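Local coordinates for protein 6-aminohexanoate-cyclic-dimer hydrolase (Arthrobacter sp., PDB 3A2Q) that hydrolyses the cyclic dimer of 6-aminohexanoic acid, a by-product of nylon-6 manufacture, to the linear dimer, at residues A[86-90]-A[335-340]; A[122-126]-A[339-344]; A[256-262]-A[292-298]; A[382-388]-A[450-456]. The protein carries 1 engineered substitution. All coordinates share one frame; numbering follows the deposited sequence.

Contact 1 of 4, residues A[86-90]-A[335-340]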
loop_
_atom_site.group_PDB
_atom_site.type_symbol
_atom_site.label_atom_id
_atom_site.label_comp_id
_atom_site.label_asym_id
_atom_site.label_seq_id
_atom_site.Cartn_x
_atom_site.Cartn_y
_atom_site.Cartn_z
ATOM N N SER A 86 0.422 -16.002 1.612
ATOM C CA SER A 86 -0.500 -16.550 0.624
ATOM C C SER A 86 0.110 -17.605 -0.288
ATOM O O SER A 86 -0.240 -17.712 -1.465
ATOM C CB SER A 86 -1.138 -15.431 -0.198
ATOM O OG SER A 86 -2.121 -14.768 0.581
ATOM N N ILE A 87 1.031 -18.382 0.270
ATOM C CA ILE A 87 1.660 -19.471 -0.467
ATOM C C ILE A 87 0.940 -20.737 -0.002
ATOM O O ILE A 87 0.899 -21.027 1.192
ATOM C CB ILE A 87 3.163 -19.598 -0.139
ATOM C CG1 ILE A 87 3.889 -18.302 -0.511
ATOM C CG2 ILE A 87 3.761 -20.769 -0.910
ATOM C CD1 ILE A 87 5.373 -18.298 -0.169
ATOM N N LYS A 88 0.352 -21.471 -0.942
ATOM C CA LYS A 88 -0.375 -22.692 -0.608
ATOM C C LYS A 88 0.482 -23.600 0.272
ATOM O O LYS A 88 0.080 -23.970 1.374
ATOM C CB LYS A 88 -0.776 -23.426 -1.891
ATOM C CG LYS A 88 -1.634 -24.663 -1.675
ATOM C CD LYS A 88 -2.046 -25.273 -3.009
ATOM C CE LYS A 88 -2.893 -26.523 -2.820
ATOM N NZ LYS A 88 -2.142 -27.608 -2.133
ATOM N N GLY A 89 1.672 -23.937 -0.216
ATOM C CA GLY A 89 2.571 -24.795 0.535
ATOM C C GLY A 89 2.874 -24.306 1.940
ATOM O O GLY A 89 3.185 -25.106 2.822
ATOM N N MET A 90 2.791 -22.995 2.159
ATOM C CA MET A 90 3.064 -22.433 3.479
ATOM C C MET A 90 1.835 -22.450 4.378
ATOM O O MET A 90 1.947 -22.631 5.587
ATOM C CB MET A 90 3.580 -20.996 3.360
ATOM C CG MET A 90 4.964 -20.871 2.748
ATOM S SD MET A 90 6.228 -21.750 3.693
ATOM C CE MET A 90 6.258 -20.781 5.177
ATOM N N LEU A 335 10.338 -25.806 -1.654
ATOM C CA LEU A 335 8.987 -25.679 -2.178
ATOM C C LEU A 335 9.020 -26.129 -3.630
ATOM O O LEU A 335 10.015 -25.926 -4.327
ATOM C CB LEU A 335 8.500 -24.229 -2.079
ATOM C CG LEU A 335 8.347 -23.670 -0.661
ATOM C CD1 LEU A 335 7.846 -22.235 -0.725
ATOM C CD2 LEU A 335 7.375 -24.531 0.131
ATOM N N THR A 336 7.938 -26.751 -4.080
ATOM C CA THR A 336 7.861 -27.239 -5.449
ATOM C C THR A 336 6.756 -26.544 -6.225
ATOM O O THR A 336 5.970 -25.779 -5.667
ATOM C CB THR A 336 7.582 -28.748 -5.487
ATOM O OG1 THR A 336 6.237 -28.993 -5.052
ATOM C CG2 THR A 336 8.544 -29.486 -4.570
ATOM N N GLU A 337 6.698 -26.836 -7.519
ATOM C CA GLU A 337 5.701 -26.255 -8.401
ATOM C C GLU A 337 4.286 -26.518 -7.899
ATOM O O GLU A 337 3.325 -25.955 -8.418
ATOM C CB GLU A 337 5.871 -26.825 -9.811
ATOM C CG GLU A 337 4.943 -26.226 -10.852
ATOM C CD GLU A 337 5.265 -26.699 -12.254
ATOM O OE1 GLU A 337 4.619 -26.219 -13.208
ATOM O OE2 GLU A 337 6.168 -27.549 -12.403
ATOM N N ASP A 338 4.165 -27.361 -6.879
ATOM C CA ASP A 338 2.859 -27.698 -6.321
ATOM C C ASP A 338 2.533 -26.902 -5.062
ATOM O O ASP A 338 1.413 -26.967 -4.548
ATOM C CB ASP A 338 2.795 -29.197 -6.007
ATOM C CG ASP A 338 3.054 -30.062 -7.230
ATOM O OD1 ASP A 338 2.345 -29.885 -8.246
ATOM O OD2 ASP A 338 3.967 -30.916 -7.173
ATOM N N ASP A 339 3.509 -26.147 -4.570
ATOM C CA ASP A 339 3.325 -25.352 -3.360
ATOM C C ASP A 339 2.931 -23.902 -3.643
ATOM O O ASP A 339 2.382 -23.223 -2.779
ATOM C CB ASP A 339 4.610 -25.366 -2.532
ATOM C CG ASP A 339 4.980 -26.757 -2.058
ATOM O OD1 ASP A 339 4.172 -27.360 -1.324
ATOM O OD2 ASP A 339 6.074 -27.243 -2.418
ATOM N N VAL A 340 3.212 -23.438 -4.855
ATOM C CA VAL A 340 2.910 -22.063 -5.235
ATOM C C VAL A 340 2.026 -21.997 -6.479
ATOM O O VAL A 340 1.687 -23.026 -7.064
ATOM C CB VAL A 340 4.214 -21.282 -5.506
ATOM C CG1 VAL A 340 5.140 -21.383 -4.300
ATOM C CG2 VAL A 340 4.903 -21.824 -6.740
#

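Contact 2 of 4, residues A[122-126]-A[339-344]. With ACA (6-aminohexanoic acid), chain B; ACA (6-aminohexanoic acid), chain C.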
loop_
_atom_site.group_PDB
_atom_site.type_symbol
_atom_site.label_atom_id
_atom_site.label_comp_id
_atom_site.label_asym_id
_atom_site.label_seq_id
_atom_site.Cartn_x
_atom_site.Cartn_y
_atom_site.Cartn_z
ATOM N N GLU A 122 -0.406 -14.148 -3.695
ATOM C CA GLU A 122 0.795 -14.879 -3.298
ATOM C C GLU A 122 2.098 -14.082 -3.398
ATOM O O GLU A 122 2.497 -13.653 -4.482
ATOM C CB GLU A 122 0.936 -16.159 -4.117
ATOM C CG GLU A 122 2.144 -16.979 -3.705
ATOM C CD GLU A 122 2.231 -18.298 -4.430
ATOM O OE1 GLU A 122 2.471 -18.290 -5.656
ATOM O OE2 GLU A 122 2.054 -19.341 -3.768
ATOM N N MET A 123 2.763 -13.915 -2.259
ATOM C CA MET A 123 4.022 -13.178 -2.185
ATOM C C MET A 123 3.882 -11.767 -2.757
ATOM O O MET A 123 4.873 -11.146 -3.151
ATOM C CB MET A 123 5.133 -13.952 -2.916
ATOM C CG MET A 123 5.428 -15.326 -2.295
ATOM S SD MET A 123 6.823 -16.212 -3.024
ATOM C CE MET A 123 6.024 -17.015 -4.449
ATOM N N GLY A 124 2.647 -11.270 -2.782
ATOM C CA GLY A 124 2.367 -9.932 -3.290
ATOM C C GLY A 124 2.642 -9.769 -4.773
ATOM O O GLY A 124 2.917 -8.667 -5.242
ATOM N N ASN A 125 2.528 -10.860 -5.520
ATOM C CA ASN A 125 2.827 -10.837 -6.942
ATOM C C ASN A 125 1.710 -10.428 -7.908
ATOM O O ASN A 125 1.766 -10.772 -9.086
ATOM C CB ASN A 125 3.381 -12.201 -7.365
ATOM C CG ASN A 125 4.254 -12.114 -8.601
ATOM O OD1 ASN A 125 4.171 -12.957 -9.495
ATOM N ND2 ASN A 125 5.105 -11.094 -8.655
ATOM N N GLN A 126 0.708 -9.695 -7.434
ATOM C CA GLN A 126 -0.382 -9.257 -8.315
ATOM C C GLN A 126 -0.940 -7.921 -7.850
ATOM O O GLN A 126 -0.694 -7.510 -6.718
ATOM C CB GLN A 126 -1.532 -10.276 -8.319
ATOM C CG GLN A 126 -1.205 -11.684 -8.830
ATOM C CD GLN A 126 -0.793 -11.720 -10.293
ATOM O OE1 GLN A 126 -1.215 -10.887 -11.093
ATOM N NE2 GLN A 126 0.026 -12.704 -10.653
ATOM N N ASP A 339 3.509 -26.147 -4.570
ATOM C CA ASP A 339 3.325 -25.352 -3.360
ATOM C C ASP A 339 2.931 -23.902 -3.643
ATOM O O ASP A 339 2.382 -23.223 -2.779
ATOM C CB ASP A 339 4.610 -25.366 -2.532
ATOM C CG ASP A 339 4.980 -26.757 -2.058
ATOM O OD1 ASP A 339 4.172 -27.360 -1.324
ATOM O OD2 ASP A 339 6.074 -27.243 -2.418
ATOM N N VAL A 340 3.212 -23.438 -4.855
ATOM C CA VAL A 340 2.910 -22.063 -5.235
ATOM C C VAL A 340 2.026 -21.997 -6.479
ATOM O O VAL A 340 1.687 -23.026 -7.064
ATOM C CB VAL A 340 4.214 -21.282 -5.506
ATOM C CG1 VAL A 340 5.140 -21.383 -4.300
ATOM C CG2 VAL A 340 4.903 -21.824 -6.740
ATOM N N GLU A 341 1.651 -20.780 -6.872
ATOM C CA GLU A 341 0.823 -20.576 -8.053
ATOM C C GLU A 341 1.710 -20.686 -9.290
ATOM O O GLU A 341 2.912 -20.442 -9.212
ATOM C CB GLU A 341 0.142 -19.202 -7.981
ATOM C CG GLU A 341 -0.864 -19.098 -6.836
ATOM C CD GLU A 341 -1.608 -17.773 -6.803
ATOM O OE1 GLU A 341 -1.493 -16.998 -7.776
ATOM O OE2 GLU A 341 -2.315 -17.515 -5.805
ATOM N N TRP A 342 1.128 -21.054 -10.428
ATOM C CA TRP A 342 1.921 -21.221 -11.641
ATOM C C TRP A 342 2.693 -19.974 -12.060
ATOM O O TRP A 342 3.804 -20.071 -12.580
ATOM C CB TRP A 342 1.047 -21.701 -12.808
ATOM C CG TRP A 342 0.099 -20.674 -13.344
ATOM C CD1 TRP A 342 -1.148 -20.375 -12.870
ATOM C CD2 TRP A 342 0.326 -19.801 -14.458
ATOM N NE1 TRP A 342 -1.711 -19.371 -13.622
ATOM C CE2 TRP A 342 -0.827 -18.998 -14.601
ATOM C CE3 TRP A 342 1.394 -19.619 -15.348
ATOM C CZ2 TRP A 342 -0.944 -18.025 -15.602
ATOM C CZ3 TRP A 342 1.278 -18.649 -16.344
ATOM C CH2 TRP A 342 0.116 -17.866 -16.460
ATOM N N THR A 343 2.110 -18.803 -11.841
ATOM C CA THR A 343 2.787 -17.566 -12.213
ATOM C C THR A 343 4.097 -17.421 -11.444
ATOM O O THR A 343 5.104 -16.987 -11.996
ATOM C CB THR A 343 1.904 -16.333 -11.937
ATOM O OG1 THR A 343 1.397 -16.394 -10.601
ATOM C CG2 THR A 343 0.745 -16.280 -12.920
ATOM N N SER A 344 4.081 -17.802 -10.173
ATOM C CA SER A 344 5.268 -17.709 -9.334
ATOM C C SER A 344 6.343 -18.707 -9.749
ATOM O O SER A 344 7.512 -18.352 -9.870
ATOM C CB SER A 344 4.900 -17.942 -7.868
ATOM O OG SER A 344 3.986 -16.965 -7.411
HETATM C C ACA B . 6.883 -8.493 -6.869
HETATM O O ACA B . 6.125 -9.463 -6.831
HETATM C C2 ACA B . 7.855 -8.241 -5.736
HETATM C C3 ACA B . 7.206 -8.401 -4.372
HETATM C C4 ACA B . 6.625 -7.078 -3.899
HETATM C C5 ACA B . 5.241 -7.244 -3.295
HETATM C C6 ACA B . 4.482 -5.922 -3.293
HETATM N N ACA B . 3.380 -5.915 -4.253
HETATM C C ACA C . 3.204 -4.978 -5.178
HETATM O O ACA C . 3.736 -3.867 -5.111
HETATM C C2 ACA C . 2.293 -5.341 -6.342
HETATM C C3 ACA C . 3.007 -5.319 -7.690
HETATM C C4 ACA C . 3.748 -6.626 -7.985
HETATM C C5 ACA C . 4.980 -6.375 -8.855
HETATM C C6 ACA C . 5.896 -7.591 -8.944
HETATM N N ACA C . 6.897 -7.625 -7.877
HETATM O O HOH W 1 -2.006 -14.562 -6.135
HETATM O O HOH W 2 2.509 -15.067 -8.754
#

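Contact 3 of 4, residues A[256-262]-A[292-298]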
loop_
_atom_site.group_PDB
_atom_site.type_symbol
_atom_site.label_atom_id
_atom_site.label_comp_id
_atom_site.label_asym_id
_atom_site.label_seq_id
_atom_site.Cartn_x
_atom_site.Cartn_y
_atom_site.Cartn_z
ATOM N N GLY A 256 2.316 27.358 1.819
ATOM C CA GLY A 256 2.388 28.485 0.909
ATOM C C GLY A 256 2.031 28.042 -0.497
ATOM O O GLY A 256 1.578 26.915 -0.695
ATOM N N SER A 257 2.232 28.922 -1.473
ATOM C CA SER A 257 1.924 28.613 -2.866
ATOM C C SER A 257 3.036 27.762 -3.479
ATOM O O SER A 257 4.168 28.217 -3.641
ATOM C CB SER A 257 1.749 29.910 -3.661
ATOM O OG SER A 257 1.409 29.654 -5.013
ATOM N N LEU A 258 2.706 26.521 -3.821
ATOM C CA LEU A 258 3.686 25.604 -4.397
ATOM C C LEU A 258 3.528 25.456 -5.906
ATOM O O LEU A 258 2.456 25.694 -6.453
ATOM C CB LEU A 258 3.545 24.230 -3.738
ATOM C CG LEU A 258 3.655 24.176 -2.215
ATOM C CD1 LEU A 258 3.405 22.754 -1.737
ATOM C CD2 LEU A 258 5.036 24.646 -1.784
ATOM N N ARG A 259 4.611 25.067 -6.574
ATOM C CA ARG A 259 4.585 24.847 -8.014
ATOM C C ARG A 259 4.013 23.445 -8.191
ATOM O O ARG A 259 4.642 22.457 -7.810
ATOM C CB ARG A 259 5.999 24.907 -8.607
ATOM C CG ARG A 259 6.507 26.309 -8.884
ATOM C CD ARG A 259 5.890 26.901 -10.158
ATOM N NE ARG A 259 6.520 26.399 -11.384
ATOM C CZ ARG A 259 6.217 26.816 -12.612
ATOM N NH1 ARG A 259 5.286 27.747 -12.792
ATOM N NH2 ARG A 259 6.854 26.310 -13.661
ATOM N N VAL A 260 2.820 23.371 -8.764
ATOM C CA VAL A 260 2.148 22.095 -8.964
ATOM C C VAL A 260 1.965 21.757 -10.430
ATOM O O VAL A 260 1.520 22.591 -11.215
ATOM C CB VAL A 260 0.755 22.103 -8.296
ATOM C CG1 VAL A 260 0.077 20.744 -8.477
ATOM C CG2 VAL A 260 0.884 22.451 -6.825
ATOM N N GLY A 261 2.312 20.526 -10.791
ATOM C CA GLY A 261 2.137 20.075 -12.157
ATOM C C GLY A 261 1.057 19.006 -12.128
ATOM O O GLY A 261 1.033 18.180 -11.217
ATOM N N VAL A 262 0.152 19.022 -13.099
ATOM C CA VAL A 262 -0.913 18.030 -13.136
ATOM C C VAL A 262 -0.827 17.224 -14.424
ATOM O O VAL A 262 -0.553 17.764 -15.498
ATOM C CB VAL A 262 -2.314 18.694 -13.009
ATOM C CG1 VAL A 262 -2.499 19.745 -14.079
ATOM C CG2 VAL A 262 -3.406 17.636 -13.114
ATOM N N GLY A 292 -4.797 28.766 -4.105
ATOM C CA GLY A 292 -3.691 29.681 -4.314
ATOM C C GLY A 292 -2.406 29.118 -4.892
ATOM O O GLY A 292 -1.474 29.874 -5.164
ATOM N N HIS A 293 -2.333 27.805 -5.082
ATOM C CA HIS A 293 -1.119 27.214 -5.630
ATOM C C HIS A 293 -0.944 27.575 -7.099
ATOM O O HIS A 293 -1.893 27.989 -7.768
ATOM C CB HIS A 293 -1.151 25.692 -5.469
ATOM C CG HIS A 293 -1.156 25.240 -4.043
ATOM N ND1 HIS A 293 -0.043 25.310 -3.235
ATOM C CD2 HIS A 293 -2.149 24.735 -3.273
ATOM C CE1 HIS A 293 -0.348 24.867 -2.029
ATOM N NE2 HIS A 293 -1.620 24.511 -2.025
ATOM N N ASP A 294 0.282 27.432 -7.592
ATOM C CA ASP A 294 0.578 27.722 -8.985
ATOM C C ASP A 294 0.448 26.402 -9.737
ATOM O O ASP A 294 1.428 25.677 -9.925
ATOM C CB ASP A 294 1.994 28.289 -9.113
ATOM C CG ASP A 294 2.382 28.581 -10.546
ATOM O OD1 ASP A 294 1.482 28.752 -11.396
ATOM O OD2 ASP A 294 3.598 28.653 -10.821
ATOM N N VAL A 295 -0.777 26.102 -10.158
ATOM C CA VAL A 295 -1.079 24.857 -10.858
ATOM C C VAL A 295 -0.943 24.963 -12.375
ATOM O O VAL A 295 -1.490 25.870 -12.997
ATOM C CB VAL A 295 -2.499 24.386 -10.496
ATOM C CG1 VAL A 295 -2.764 23.010 -11.096
ATOM C CG2 VAL A 295 -2.652 24.352 -8.988
ATOM N N ASN A 296 -0.224 24.012 -12.962
ATOM C CA ASN A 296 0.025 24.001 -14.399
ATOM C C ASN A 296 -0.000 22.587 -14.964
ATOM O O ASN A 296 0.222 21.621 -14.239
ATOM C CB ASN A 296 1.407 24.593 -14.682
ATOM C CG ASN A 296 1.566 25.991 -14.135
ATOM O OD1 ASN A 296 1.055 26.950 -14.704
ATOM N ND2 ASN A 296 2.272 26.113 -13.012
ATOM N N ASP A 297 -0.269 22.467 -16.260
ATOM C CA ASP A 297 -0.254 21.156 -16.892
ATOM C C ASP A 297 1.213 20.869 -17.193
ATOM O O ASP A 297 1.789 21.406 -18.143
ATOM C CB ASP A 297 -1.077 21.146 -18.182
ATOM C CG ASP A 297 -2.570 21.163 -17.921
ATOM O OD1 ASP A 297 -2.966 21.012 -16.749
ATOM O OD2 ASP A 297 -3.348 21.317 -18.884
ATOM N N ALA A 298 1.822 20.036 -16.359
ATOM C CA ALA A 298 3.224 19.696 -16.523
ATOM C C ALA A 298 3.525 18.412 -15.774
ATOM O O ALA A 298 2.821 18.050 -14.834
ATOM C CB ALA A 298 4.096 20.823 -15.995
#

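Contact 4 of 4, residues A[382-388]-A[450-456]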
loop_
_atom_site.group_PDB
_atom_site.type_symbol
_atom_site.label_atom_id
_atom_site.label_comp_id
_atom_site.label_asym_id
_atom_site.label_seq_id
_atom_site.Cartn_x
_atom_site.Cartn_y
_atom_site.Cartn_z
ATOM N N ASP A 382 7.290 21.383 -7.070
ATOM C CA ASP A 382 7.085 20.870 -5.719
ATOM C C ASP A 382 6.240 19.602 -5.664
ATOM O O ASP A 382 6.560 18.665 -4.931
ATOM C CB ASP A 382 6.394 21.923 -4.852
ATOM C CG ASP A 382 7.245 23.149 -4.634
ATOM O OD1 ASP A 382 8.315 23.017 -4.004
ATOM O OD2 ASP A 382 6.839 24.241 -5.095
ATOM N N LEU A 383 5.159 19.584 -6.438
ATOM C CA LEU A 383 4.234 18.448 -6.428
ATOM C C LEU A 383 3.691 18.074 -7.794
ATOM O O LEU A 383 3.521 18.927 -8.670
ATOM C CB LEU A 383 3.029 18.762 -5.543
ATOM C CG LEU A 383 3.183 19.097 -4.059
ATOM C CD1 LEU A 383 1.850 19.607 -3.522
ATOM C CD2 LEU A 383 3.622 17.874 -3.297
ATOM N N LEU A 384 3.400 16.785 -7.951
ATOM C CA LEU A 384 2.807 16.269 -9.176
ATOM C C LEU A 384 1.463 15.700 -8.739
ATOM O O LEU A 384 1.387 14.996 -7.732
ATOM C CB LEU A 384 3.654 15.139 -9.781
ATOM C CG LEU A 384 3.027 14.478 -11.018
ATOM C CD1 LEU A 384 3.080 15.442 -12.195
ATOM C CD2 LEU A 384 3.766 13.191 -11.371
ATOM N N ILE A 385 0.409 16.043 -9.472
ATOM C CA ILE A 385 -0.931 15.545 -9.198
ATOM C C ILE A 385 -1.301 14.674 -10.393
ATOM O O ILE A 385 -1.184 15.105 -11.542
ATOM C CB ILE A 385 -1.983 16.685 -9.116
ATOM C CG1 ILE A 385 -1.481 17.817 -8.223
ATOM C CG2 ILE A 385 -3.301 16.134 -8.577
ATOM C CD1 ILE A 385 -1.165 17.397 -6.816
ATOM N N LEU A 386 -1.731 13.446 -10.129
ATOM C CA LEU A 386 -2.128 12.549 -11.202
ATOM C C LEU A 386 -3.028 11.464 -10.630
ATOM O O LEU A 386 -3.036 11.233 -9.421
ATOM C CB LEU A 386 -0.897 11.911 -11.857
ATOM C CG LEU A 386 -0.097 10.870 -11.061
ATOM C CD1 LEU A 386 0.924 10.221 -11.985
ATOM C CD2 LEU A 386 0.595 11.514 -9.869
ATOM N N PRO A 387 -3.824 10.801 -11.489
ATOM C CA PRO A 387 -4.707 9.740 -10.988
ATOM C C PRO A 387 -3.857 8.643 -10.357
ATOM O O PRO A 387 -2.727 8.426 -10.784
ATOM C CB PRO A 387 -5.419 9.250 -12.253
ATOM C CG PRO A 387 -5.371 10.440 -13.169
ATOM C CD PRO A 387 -4.001 11.014 -12.933
ATOM N N THR A 388 -4.377 7.957 -9.344
ATOM C CA THR A 388 -3.601 6.886 -8.732
ATOM C C THR A 388 -3.589 5.699 -9.698
ATOM O O THR A 388 -2.537 5.112 -9.945
ATOM C CB THR A 388 -4.191 6.454 -7.381
ATOM O OG1 THR A 388 -4.268 7.588 -6.515
ATOM C CG2 THR A 388 -3.299 5.399 -6.720
ATOM N N GLY A 450 -9.013 7.135 -6.809
ATOM C CA GLY A 450 -8.051 7.898 -6.037
ATOM C C GLY A 450 -7.283 8.936 -6.837
ATOM O O GLY A 450 -7.113 8.811 -8.053
ATOM N N VAL A 451 -6.849 9.988 -6.149
ATOM C CA VAL A 451 -6.043 11.034 -6.766
ATOM C C VAL A 451 -4.684 10.942 -6.065
ATOM O O VAL A 451 -4.613 10.893 -4.830
ATOM C CB VAL A 451 -6.668 12.432 -6.566
ATOM C CG1 VAL A 451 -5.735 13.501 -7.109
ATOM C CG2 VAL A 451 -8.006 12.499 -7.297
ATOM N N GLN A 452 -3.620 10.892 -6.857
ATOM C CA GLN A 452 -2.270 10.744 -6.322
ATOM C C GLN A 452 -1.488 12.052 -6.293
ATOM O O GLN A 452 -1.563 12.858 -7.222
ATOM C CB GLN A 452 -1.495 9.702 -7.149
ATOM C CG GLN A 452 -0.176 9.253 -6.512
ATOM C CD GLN A 452 0.573 8.184 -7.304
ATOM O OE1 GLN A 452 1.465 7.527 -6.770
ATOM N NE2 GLN A 452 0.222 8.016 -8.580
ATOM N N ILE A 453 -0.736 12.248 -5.217
ATOM C CA ILE A 453 0.092 13.438 -5.064
ATOM C C ILE A 453 1.498 12.928 -4.755
ATOM O O ILE A 453 1.665 12.054 -3.904
ATOM C CB ILE A 453 -0.373 14.319 -3.880
ATOM C CG1 ILE A 453 -1.896 14.456 -3.881
ATOM C CG2 ILE A 453 0.280 15.686 -3.974
ATOM C CD1 ILE A 453 -2.459 15.054 -5.131
ATOM N N VAL A 454 2.495 13.470 -5.447
ATOM C CA VAL A 454 3.885 13.062 -5.258
ATOM C C VAL A 454 4.756 14.276 -4.925
ATOM O O VAL A 454 4.740 15.262 -5.655
ATOM C CB VAL A 454 4.459 12.426 -6.545
ATOM C CG1 VAL A 454 5.843 11.849 -6.264
ATOM C CG2 VAL A 454 3.508 11.349 -7.075
ATOM N N ALA A 455 5.519 14.184 -3.842
ATOM C CA ALA A 455 6.405 15.270 -3.427
ATOM C C ALA A 455 7.864 14.855 -3.605
ATOM O O ALA A 455 8.156 13.703 -3.928
ATOM C CB ALA A 455 6.136 15.639 -1.973
ATOM N N ALA A 456 8.783 15.793 -3.398
ATOM C CA ALA A 456 10.202 15.491 -3.542
ATOM C C ALA A 456 10.650 14.480 -2.486
ATOM O O ALA A 456 10.022 14.343 -1.438
ATOM C CB ALA A 456 11.026 16.777 -3.429
HETATM O O HOH W 3 8.122 18.518 -2.700
#

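Contact 1 of 4, residues A[86-90]-A[335-340]
With chi1 of I87 at -60°, the CG2 branch lies opposite the backbone nitrogen and is pressed on the loop 335-340, where it sits 3.4 Å from D339 O and 3.7 Å from V340 CG1. The I87 and V340 side chains run alongside each other and point the same way. A similar first torsion in D339 (chi1 -63°) turns its carboxylate back over its own loop, so that OD2 accepts the backbone N-H of T336 on its anti lone pair. D339 meets G89 with its carbonyl O, with CB and with OD1, which lies 3.5 Å from G89 CA; a beta carbon on G89 would collide with D339 CB.

I87 is the N-cap residue of helix 88-93, and the main polar link enters the first turn of that helix. G89 N donates to D339 O at 2.8 Å, nearly straight at 172°, in the carbonyl plane and on a lone pair. This N-H belongs to the opening turn, where the helix itself has no preceding turn to supply an acceptor, and a carbonyl from far along the chain takes that place. Beside it, K88 CB approaches the same D339 O to 3.3 Å, while the lysine ammonium turns to E92 in a salt bridge. Close by, D339 OD1 pairs with R333. Exchanging D339 for an alanine removes the carboxylate and would probably leave T336 N without its acceptor and R333 without its counter-charge, setting the turn of the loop free to shift. L335 CD1 adds a looser apolar touch, 4.3 Å from I87 CG2.

Contact 2 of 4, residues A[122-126]-A[339-344]
E122 OE1 is gripped by two donors at the N-terminal end of helix 342-352, one of them the N-cap residue E341: S344 OG gives its proton at 2.7 Å on the anti side of the carboxylate, and E341 N donates at 2.9 Å on the syn side, the latter bond almost straight at 169°. Both donors lie somewhat out of the carboxylate plane. The glutamate gets there with CG opposite its backbone nitrogen (chi1 -178°) and an extended chain that crosses V340 at about a right angle. Its second oxygen, OE2, rests 3.2 Å from V340 CA. At this helix end the carboxylate lies by the positive end of the helix dipole, which would tend to favour its charged form. A lysine in place of E122 would probably leave S344 OG and E341 N without their acceptor and bring a positive charge to this helix end.

Behind this pair lies the substrate pocket of the amidase, whose bound 6-aminohexanoate units are joined into the ring of the cyclic dimer. N125 ND2 donates to the carbonyl O of one unit at 2.7 Å, and G124 O accepts from its amide N at 3.0 Å. Q411 also takes a bond from N125 ND2, and a water that donates to both N125 OD1 and S344 OG holds the other end of the amide, fixing its rotation. M123 CE packs 3.6 Å from S344 OG.

Contact 3 of 4, residues A[256-262]-A[292-298]
The beta-alpha-beta unit made of strand 259-262, helix 275-290 and strand 294-297 is closed here by the pairing of its two parallel strands, whose axes come within 4.6 Å. Backbone bonds alternate along the ladder: D294 N to L258 O, V260 N to D294 O at 2.9 Å, N296 N to V260 O at 2.8 Å, and V262 N to N296 O. The last of the series, A298 N to V262 O, is weak, where the pairing frays.

On the face bearing R259, D294 and N296, the arginine curls back through bends at chi2 and chi3 (-77° and -79°) and lays NH1 2.7 Å from D294 OD2 in a salt bridge. The carboxylate oxygen meets the edge of the guanidinium near its plane and is approached on its syn side, although the two planes are turned 45° apart. W381 offers the same arginine a cation-pi partner. Strand 294-297 is the outermost strand at this end of the mixed sheet, so the ion pair sits near its margin.

V260, V262 and V295 occupy the other face, with V260 CB 4.1 Å from V295 CG2, and helix 275-290 packs there against V262 and V295. At the start of the strands H293 ND1 accepts L258 N at 3.1 Å, the donor lying in the ring plane. NE2 bonds Q469 OE1, consistent with the proton being on NE2. Just before H293, G292 ends helix 275-290 in a Schellman motif, and its carbonyl takes S257 OG at 2.9 Å.

Contact 4 of 4, residues A[382-388]-A[450-456]
L386 and Q452 face each other as a hydrogen-bonded antiparallel pair, Q452 N giving to L386 O at 2.7 Å and L386 N to Q452 O at 3.0 Å. L384 and V454 repeat the pattern two residues away. T388 N closes the ladder on G450 O at 3.1 Å, a straight bond that nevertheless comes from well above the carbonyl plane.

Side chains share out between the two faces. L386 has CG between its backbone N and carbonyl carbon (chi1 70°), and this brings CD2 to 3.7 Å from Q452 NE2 and 4.0 Å from V454 CG2, the leucine and glutamine lying side by side. On the opposite face L383 CD2 meets A455 CB at 3.6 Å, and I385 CG2 touches V451 CG1 at 3.9 Å; I453 lies alongside I385, pointing the same way. At the 456 end a water bridges D382 O and A456 N.

The next shell fixes the polar ends. The extended chain of Q452 carries its amide to R176, which donates to OE1, and to F424 O, which accepts from NE2, so the amide is held at both ends. T388 OG1 bonds S437 OG. P387 O is buried here without a polar partner. Helix 460-473 covers the face of L383, I453 and A455, and W377 of helix 356-378 lies against L384 and V454 on the other. Strands 383-387 and 448-455 are thus an inner antiparallel pair, sandwiched between helices, of the long mixed sheet that forms the core of the alpha/beta amidase fold.

How the contacts relate
From the N terminus, contact 1 opens at 86-90 and contact 2 at 122-126. Their two long loops end on the same stretch, the one entering helix 342-352, where they share D339 and V340; E122 packs against S86 and I87 between them, and together they tie the substrate-pocket side of the fold to that helix. Contact 3, 256-262 with 292-298, is a short loop nested inside both, on the far side of the chain's centre at one end of the sheet. Contact 4 follows in series, opening at 382-388 after the first three have closed and itself closing at 450-456. Its strand 383-387 neighbours strand 259-262, and R259 N and D382 OD2 join contacts 3 and 4 directly.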